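Local coordinates for envelope protein (White spot syndrome virus, PDB 7DDA), which forms part of the virion envelope and binds heparin, probably through sulfate-binding sites in its C-terminal domain, the part described here, at residues K31-A39 against D45-A53; N104-I115 against N135-N143. All coordinates share one frame; numbering follows the deposited sequence.

Contact 1 of 2, residues K31-A39 against D45-A53; sequences KTATVIVKA and DIDEVYNLA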
# COMPACT_ATOMS: atom_id res chain seq x y z
N LYS A 31 16.78 12.28 -1.76
CA LYS A 31 15.63 12.38 -0.88
C LYS A 31 14.47 11.53 -1.40
O LYS A 31 14.33 11.32 -2.61
CB LYS A 31 15.16 13.84 -0.73
CG LYS A 31 16.19 14.80 -0.19
CD LYS A 31 15.90 15.20 1.24
CE LYS A 31 16.55 16.54 1.57
NZ LYS A 31 16.75 16.70 3.03
N THR A 32 13.65 11.05 -0.47
CA THR A 32 12.42 10.35 -0.81
C THR A 32 11.27 10.86 0.06
O THR A 32 11.47 11.30 1.20
CB THR A 32 12.52 8.82 -0.65
OG1 THR A 32 12.91 8.49 0.69
CG2 THR A 32 13.50 8.20 -1.63
N ALA A 33 10.07 10.83 -0.51
CA ALA A 33 8.86 11.22 0.20
C ALA A 33 7.69 10.38 -0.29
O ALA A 33 7.67 9.91 -1.44
CB ALA A 33 8.55 12.71 0.02
N THR A 34 6.73 10.18 0.60
CA THR A 34 5.46 9.54 0.30
C THR A 34 4.36 10.55 0.53
O THR A 34 4.28 11.15 1.61
CB THR A 34 5.23 8.30 1.19
OG1 THR A 34 6.29 7.36 0.97
CG2 THR A 34 3.88 7.66 0.90
N VAL A 35 3.51 10.76 -0.47
CA VAL A 35 2.41 11.71 -0.37
C VAL A 35 1.11 10.96 -0.66
O VAL A 35 0.97 10.33 -1.72
CB VAL A 35 2.61 12.91 -1.33
CG1 VAL A 35 1.55 13.97 -1.11
CG2 VAL A 35 4.00 13.50 -1.13
N ILE A 36 0.18 11.02 0.29
CA ILE A 36 -1.10 10.31 0.21
C ILE A 36 -2.18 11.33 -0.10
O ILE A 36 -2.42 12.26 0.68
CB ILE A 36 -1.40 9.55 1.51
CG1 ILE A 36 -0.23 8.65 1.91
CG2 ILE A 36 -2.67 8.72 1.39
CD1 ILE A 36 -0.46 7.89 3.22
N VAL A 37 -2.82 11.17 -1.26
CA VAL A 37 -3.81 12.13 -1.74
C VAL A 37 -5.17 11.45 -1.69
O VAL A 37 -5.34 10.34 -2.23
CB VAL A 37 -3.50 12.60 -3.17
CG1 VAL A 37 -4.66 13.44 -3.73
CG2 VAL A 37 -2.18 13.36 -3.22
N LYS A 38 -6.13 12.12 -1.05
CA LYS A 38 -7.53 11.72 -1.05
C LYS A 38 -8.32 12.59 -2.03
O LYS A 38 -8.34 13.82 -1.90
CB LYS A 38 -8.12 11.83 0.36
CG LYS A 38 -9.62 11.56 0.38
CD LYS A 38 -10.10 11.07 1.74
CE LYS A 38 -10.49 12.20 2.65
NZ LYS A 38 -11.86 12.67 2.32
N ALA A 39 -8.97 11.95 -3.01
CA ALA A 39 -9.75 12.65 -4.01
C ALA A 39 -11.15 12.04 -4.10
O ALA A 39 -11.36 10.87 -3.79
CB ALA A 39 -9.08 12.58 -5.39
N ASP A 45 -12.32 15.96 -7.28
CA ASP A 45 -11.67 17.01 -6.51
C ASP A 45 -10.77 16.43 -5.42
O ASP A 45 -11.09 15.42 -4.79
CB ASP A 45 -12.70 17.93 -5.87
CG ASP A 45 -13.51 18.68 -6.89
OD1 ASP A 45 -13.15 18.65 -8.09
OD2 ASP A 45 -14.52 19.30 -6.48
N ILE A 46 -9.67 17.13 -5.16
CA ILE A 46 -8.72 16.70 -4.14
C ILE A 46 -9.22 17.17 -2.78
O ILE A 46 -9.45 18.36 -2.57
CB ILE A 46 -7.32 17.24 -4.44
CG1 ILE A 46 -6.74 16.50 -5.66
CG2 ILE A 46 -6.41 17.10 -3.24
CD1 ILE A 46 -5.37 16.93 -6.05
N ASP A 47 -9.40 16.23 -1.85
CA ASP A 47 -9.85 16.56 -0.51
C ASP A 47 -8.70 16.81 0.46
O ASP A 47 -8.89 17.52 1.44
CB ASP A 47 -10.71 15.44 0.08
CG ASP A 47 -12.03 15.28 -0.64
OD1 ASP A 47 -12.49 16.25 -1.27
OD2 ASP A 47 -12.62 14.18 -0.55
N GLU A 48 -7.53 16.23 0.21
CA GLU A 48 -6.44 16.30 1.18
C GLU A 48 -5.14 15.84 0.52
O GLU A 48 -5.15 14.88 -0.27
CB GLU A 48 -6.74 15.44 2.42
CG GLU A 48 -5.59 15.40 3.40
CD GLU A 48 -5.85 14.54 4.61
OE1 GLU A 48 -5.79 13.31 4.51
OE2 GLU A 48 -6.11 15.10 5.68
N VAL A 49 -4.05 16.52 0.86
CA VAL A 49 -2.70 16.17 0.46
C VAL A 49 -1.90 15.93 1.73
O VAL A 49 -1.57 16.88 2.45
CB VAL A 49 -2.05 17.25 -0.41
CG1 VAL A 49 -0.64 16.85 -0.83
CG2 VAL A 49 -2.92 17.51 -1.63
N TYR A 50 -1.59 14.68 2.02
CA TYR A 50 -1.02 14.26 3.30
C TYR A 50 0.42 13.83 3.08
O TYR A 50 0.68 12.84 2.39
CB TYR A 50 -1.88 13.13 3.87
CG TYR A 50 -1.52 12.59 5.23
CD1 TYR A 50 -1.97 13.21 6.38
CD2 TYR A 50 -0.77 11.42 5.36
CE1 TYR A 50 -1.68 12.69 7.63
CE2 TYR A 50 -0.47 10.91 6.60
CZ TYR A 50 -0.92 11.55 7.73
OH TYR A 50 -0.63 11.03 8.97
N ASN A 51 1.36 14.58 3.64
CA ASN A 51 2.79 14.37 3.38
C ASN A 51 3.42 13.54 4.49
O ASN A 51 3.22 13.83 5.68
CB ASN A 51 3.51 15.71 3.24
CG ASN A 51 2.83 16.64 2.23
OD1 ASN A 51 2.77 16.34 1.04
ND2 ASN A 51 2.30 17.77 2.71
N LEU A 52 4.18 12.52 4.10
CA LEU A 52 4.96 11.70 5.03
C LEU A 52 6.40 12.21 5.03
O LEU A 52 7.13 12.03 4.05
CB LEU A 52 4.90 10.22 4.66
CG LEU A 52 3.80 9.39 5.33
CD1 LEU A 52 2.50 10.15 5.32
CD2 LEU A 52 3.64 8.03 4.67
N ALA A 53 6.81 12.83 6.14
CA ALA A 53 8.09 13.52 6.26
C ALA A 53 8.16 14.70 5.30
O ALA A 53 7.90 15.85 5.70
CB ALA A 53 9.27 12.55 6.03
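Lys38 faces two residues at once, Asp47 and Glu48, in a classic beta bulge near the turn of the antiparallel hairpin made by strands 30-40 and 46-52. Lys38 O accepts from Asp47 N at 2.6 Å and, weakly, from Glu48 N, while Lys38 N donates to Glu48 O. The extra residue moves the register by one, and Ala39 pairs with Ile46. The lysine side chain crosses Asp47: CG leaves anti to the backbone N (chi1 174°), then turns about CG-CD and CD-CE bring NZ to 3.3 Å from Asp47 OD2 in a weak salt bridge. That carboxylate has a second cation in Lys160.

Ile36 and Tyr50 exchange two backbone bonds, Ile36 N donating to Tyr50 O at 2.8 Å in the carbonyl plane. Their side chains run alongside each other, and Ile36 CD1 lies 4.1 Å from Tyr50 CD2, obliquely to the ring. Leu52 points the same way beside Thr34, its CD2 resting 3.8 Å from Thr34 CG2. On the other face of the sheet, Val35 CG1 meets Val49 CG1 at 3.6 Å and Asn51 OD1 at 3.4 Å, while Val37 CG1 touches Ile46 CG2 at 4.1 Å. This face is mainly aliphatic and packs on Ile82 of strand 80-89, in the core between the two sheets.

The face of Ile36, Glu48 and Tyr50 meets a neighbouring subunit through both apolar packing and polar bonds: Ile36 packs on Phe166 of that subunit, Tyr50 OH hydrogen-bonds Phe166 O of that subunit, and Glu48 OE1 forms a salt bridge with Arg114 of the same neighbouring subunit. The bulge turns both Asp47 and Glu48 toward Lys38, consistent with Asp47 pairing with Lys38 and Lys160 while Glu48 reaches across the interface.

Contact 2 of 2, residues N104-I115 against N135-N143; sequences NKKAGYTCLCRI and NNRDEIDEN. With SO4 (sulfate ion), chain B.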
# COMPACT_ATOMS: atom_id res chain seq x y z
N ASN A 104 7.06 18.63 -9.96
CA ASN A 104 8.27 18.79 -9.17
C ASN A 104 8.53 20.28 -8.96
O ASN A 104 8.70 21.03 -9.92
CB ASN A 104 9.44 18.10 -9.88
CG ASN A 104 10.78 18.27 -9.15
OD1 ASN A 104 10.87 18.85 -8.06
ND2 ASN A 104 11.83 17.74 -9.76
N LYS A 105 8.51 20.72 -7.70
CA LYS A 105 8.78 22.11 -7.36
C LYS A 105 10.08 22.27 -6.58
O LYS A 105 10.29 23.31 -5.95
CB LYS A 105 7.62 22.68 -6.55
CG LYS A 105 6.31 22.63 -7.29
CD LYS A 105 6.31 23.66 -8.39
CE LYS A 105 5.47 24.82 -7.98
NZ LYS A 105 5.54 25.91 -8.98
N LYS A 106 10.95 21.27 -6.59
CA LYS A 106 12.19 21.29 -5.81
C LYS A 106 13.31 21.86 -6.66
O LYS A 106 13.79 21.20 -7.60
CB LYS A 106 12.55 19.89 -5.33
CG LYS A 106 11.87 19.48 -4.08
CD LYS A 106 12.43 18.17 -3.59
CE LYS A 106 13.67 18.42 -2.75
NZ LYS A 106 13.39 19.41 -1.68
N ALA A 107 13.75 23.07 -6.33
CA ALA A 107 14.86 23.67 -7.06
C ALA A 107 16.10 22.78 -6.95
O ALA A 107 16.48 22.37 -5.85
CB ALA A 107 15.15 25.07 -6.53
N GLY A 108 16.68 22.44 -8.10
CA GLY A 108 17.84 21.59 -8.16
C GLY A 108 17.57 20.13 -8.41
O GLY A 108 18.46 19.42 -8.90
N TYR A 109 16.36 19.64 -8.12
CA TYR A 109 16.12 18.20 -8.05
C TYR A 109 15.45 17.64 -9.31
O TYR A 109 14.62 18.30 -9.94
CB TYR A 109 15.26 17.86 -6.84
CG TYR A 109 16.02 17.91 -5.53
CD1 TYR A 109 16.25 19.11 -4.88
CD2 TYR A 109 16.50 16.74 -4.95
CE1 TYR A 109 16.94 19.15 -3.67
CE2 TYR A 109 17.18 16.76 -3.74
CZ TYR A 109 17.40 17.97 -3.11
OH TYR A 109 18.08 17.98 -1.92
N THR A 110 15.86 16.43 -9.66
CA THR A 110 15.17 15.58 -10.61
C THR A 110 14.47 14.48 -9.81
O THR A 110 14.99 14.05 -8.77
CB THR A 110 16.16 14.97 -11.61
OG1 THR A 110 16.88 16.03 -12.24
CG2 THR A 110 15.45 14.13 -12.68
N CYS A 111 13.29 14.04 -10.27
CA CYS A 111 12.50 13.10 -9.48
C CYS A 111 11.99 11.94 -10.31
O CYS A 111 11.74 12.07 -11.52
CB CYS A 111 11.31 13.78 -8.80
SG CYS A 111 11.74 15.02 -7.56
N LEU A 112 11.85 10.81 -9.64
CA LEU A 112 11.03 9.70 -10.10
C LEU A 112 9.78 9.60 -9.23
O LEU A 112 9.78 9.99 -8.05
CB LEU A 112 11.82 8.40 -10.08
CG LEU A 112 12.90 8.22 -11.14
CD1 LEU A 112 13.65 6.94 -10.86
CD2 LEU A 112 12.33 8.19 -12.56
N CYS A 113 8.70 9.08 -9.82
CA CYS A 113 7.43 8.92 -9.12
C CYS A 113 6.84 7.56 -9.45
O CYS A 113 6.66 7.23 -10.63
CB CYS A 113 6.45 10.03 -9.51
SG CYS A 113 5.00 10.14 -8.46
N ARG A 114 6.52 6.78 -8.42
CA ARG A 114 5.73 5.56 -8.58
C ARG A 114 4.47 5.69 -7.74
O ARG A 114 4.46 6.39 -6.72
CB ARG A 114 6.52 4.32 -8.17
CG ARG A 114 7.79 4.09 -8.96
CD ARG A 114 7.46 3.71 -10.38
NE ARG A 114 8.65 3.63 -11.23
CZ ARG A 114 9.23 4.68 -11.81
NH1 ARG A 114 8.76 5.91 -11.61
NH2 ARG A 114 10.30 4.50 -12.59
N ILE A 115 3.39 5.02 -8.17
CA ILE A 115 2.07 5.24 -7.59
C ILE A 115 1.39 3.93 -7.19
O ILE A 115 1.64 2.85 -7.74
CB ILE A 115 1.13 6.00 -8.53
CG1 ILE A 115 0.77 5.11 -9.70
CG2 ILE A 115 1.70 7.37 -8.94
CD1 ILE A 115 -0.28 5.64 -10.57
N ASN A 135 0.71 7.29 -16.91
CA ASN A 135 1.64 7.00 -15.82
C ASN A 135 3.03 7.40 -16.27
O ASN A 135 3.62 6.73 -17.11
CB ASN A 135 1.59 5.52 -15.47
CG ASN A 135 2.31 5.22 -14.19
OD1 ASN A 135 3.30 5.86 -13.85
ND2 ASN A 135 1.83 4.22 -13.47
N ASN A 136 3.58 8.46 -15.69
CA ASN A 136 4.92 8.91 -16.05
C ASN A 136 5.96 8.16 -15.21
O ASN A 136 6.11 8.41 -14.00
CB ASN A 136 5.05 10.42 -15.87
CG ASN A 136 6.37 10.95 -16.37
OD1 ASN A 136 7.31 10.19 -16.60
ND2 ASN A 136 6.45 12.26 -16.56
N ARG A 137 6.70 7.27 -15.84
CA ARG A 137 7.74 6.50 -15.19
C ARG A 137 9.12 7.12 -15.33
O ARG A 137 10.09 6.58 -14.79
CB ARG A 137 7.77 5.07 -15.75
CG ARG A 137 6.52 4.32 -15.42
CD ARG A 137 6.21 3.22 -16.39
NE ARG A 137 5.03 2.48 -15.95
CZ ARG A 137 4.94 1.78 -14.81
NH1 ARG A 137 5.98 1.65 -13.99
NH2 ARG A 137 3.80 1.18 -14.52
N ASP A 138 9.23 8.23 -16.04
CA ASP A 138 10.53 8.79 -16.38
C ASP A 138 10.96 9.81 -15.35
O ASP A 138 10.29 10.07 -14.36
CB ASP A 138 10.49 9.43 -17.77
CG ASP A 138 9.94 8.49 -18.80
OD1 ASP A 138 10.39 7.32 -18.84
OD2 ASP A 138 9.04 8.92 -19.56
N GLU A 139 12.12 10.40 -15.60
CA GLU A 139 12.59 11.49 -14.77
C GLU A 139 11.67 12.69 -14.93
O GLU A 139 11.05 12.89 -15.98
CB GLU A 139 14.02 11.84 -15.14
CG GLU A 139 14.97 10.70 -14.86
CD GLU A 139 16.42 11.11 -14.99
OE1 GLU A 139 17.31 10.23 -14.89
OE2 GLU A 139 16.66 12.32 -15.19
N ILE A 140 11.55 13.48 -13.87
CA ILE A 140 10.68 14.64 -13.85
C ILE A 140 11.53 15.79 -13.35
O ILE A 140 11.87 15.85 -12.16
CB ILE A 140 9.44 14.45 -12.95
CG1 ILE A 140 8.56 13.30 -13.46
CG2 ILE A 140 8.60 15.71 -12.91
CD1 ILE A 140 7.48 12.88 -12.46
N ASP A 141 11.87 16.70 -14.25
CA ASP A 141 12.74 17.82 -13.90
C ASP A 141 11.98 18.85 -13.09
O ASP A 141 10.78 18.73 -12.85
CB ASP A 141 13.33 18.43 -15.16
CG ASP A 141 14.28 17.51 -15.84
OD1 ASP A 141 15.06 16.86 -15.11
OD2 ASP A 141 14.25 17.43 -17.09
N GLU A 142 12.69 19.89 -12.66
CA GLU A 142 12.04 20.94 -11.89
C GLU A 142 11.02 21.66 -12.76
O GLU A 142 11.29 22.01 -13.91
CB GLU A 142 13.07 21.92 -11.35
CG GLU A 142 12.47 22.96 -10.43
CD GLU A 142 13.42 24.10 -10.13
OE1 GLU A 142 14.63 23.98 -10.46
OE2 GLU A 142 12.95 25.12 -9.57
N ASN A 143 9.82 21.84 -12.20
CA ASN A 143 8.65 22.44 -12.82
C ASN A 143 8.08 21.58 -13.94
O ASN A 143 7.11 22.00 -14.60
CB ASN A 143 8.92 23.86 -13.31
CG ASN A 143 9.01 24.84 -12.17
OD1 ASN A 143 8.15 24.83 -11.27
ND2 ASN A 143 10.06 25.65 -12.15
S SO4 B . 3.39 12.78 -18.11
O1 SO4 B . 4.18 11.98 -19.05
O2 SO4 B . 4.23 13.28 -17.06
O3 SO4 B . 2.41 11.87 -17.53
O4 SO4 B . 2.71 13.84 -18.81
O HOH W 1 5.22 5.70 -12.15
O HOH W 2 8.61 8.71 -12.65
O HOH W 3 3.65 3.63 -10.76
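Asn135 ND2 meets Ile115 CD1 at 3.9 Å, while a water sits between its OD1 and Cys113 O. Asn136 holds an Asx turn, OD1 accepting from Asp138 N, and its ND2 lies against the sulfate in a doubtful, too-short bond; Lys147 N also binds the ion. Arg137 O takes a weak bond from Arg114 NH2 at 3.0 Å, and Arg137 CB lies over one face of that guanidinium. A second water, in the guanidinium plane, accepts from Arg114 NH1 and Cys113 N and nears the carbonyls of Asn136 and Asp138. Leu112 CD2 packs on Asp138 O, and Glu139 OE2 approaches Thr110 CG2 at 3.3 Å.

At Ile140 the loop makes a single antiparallel bridge with Cys111 of edge strand 110-120, so the loop after strand 131-135 of the other sheet joins the two sheets at their margin. Ile140 O accepts from Cys111 N at 3.0 Å and Asn104 ND2 at 3.1 Å, from opposite faces of its plane. Asp141 OD1 bonds weakly to Thr110 OG1. Glu142, CG anti to N (chi1 -174°), lays its carboxylate against Ala107 CA and reaches Gly108 N weakly. Asn143 N closes on Asn104 O at 2.7 Å.

Overall arrangement
Contact 1 comes first along the chain and closes before contact 2 opens; their centres lie 15 Å apart. Both reach the sheet ordered 46-52, 30-40, 160-170, 110-120: contact 1 forms one margin, and contact 2 involves the strand at the other. Strand 160-170 lies between them, bonded to strand 30-40 on one side and strand 110-120 on the other, and tied to the latter by the Cys111-Cys169 disulfide. Within the chain, a poorly ordered Lys31 brings CE to 4.1 Å from Tyr109 OH. Across the trimer, residues of 45-53 pack on residues of 104-115 of a neighbouring subunit, for example Tyr50 on Leu112 of that subunit. The two sheet margins are therefore also subunit interfaces.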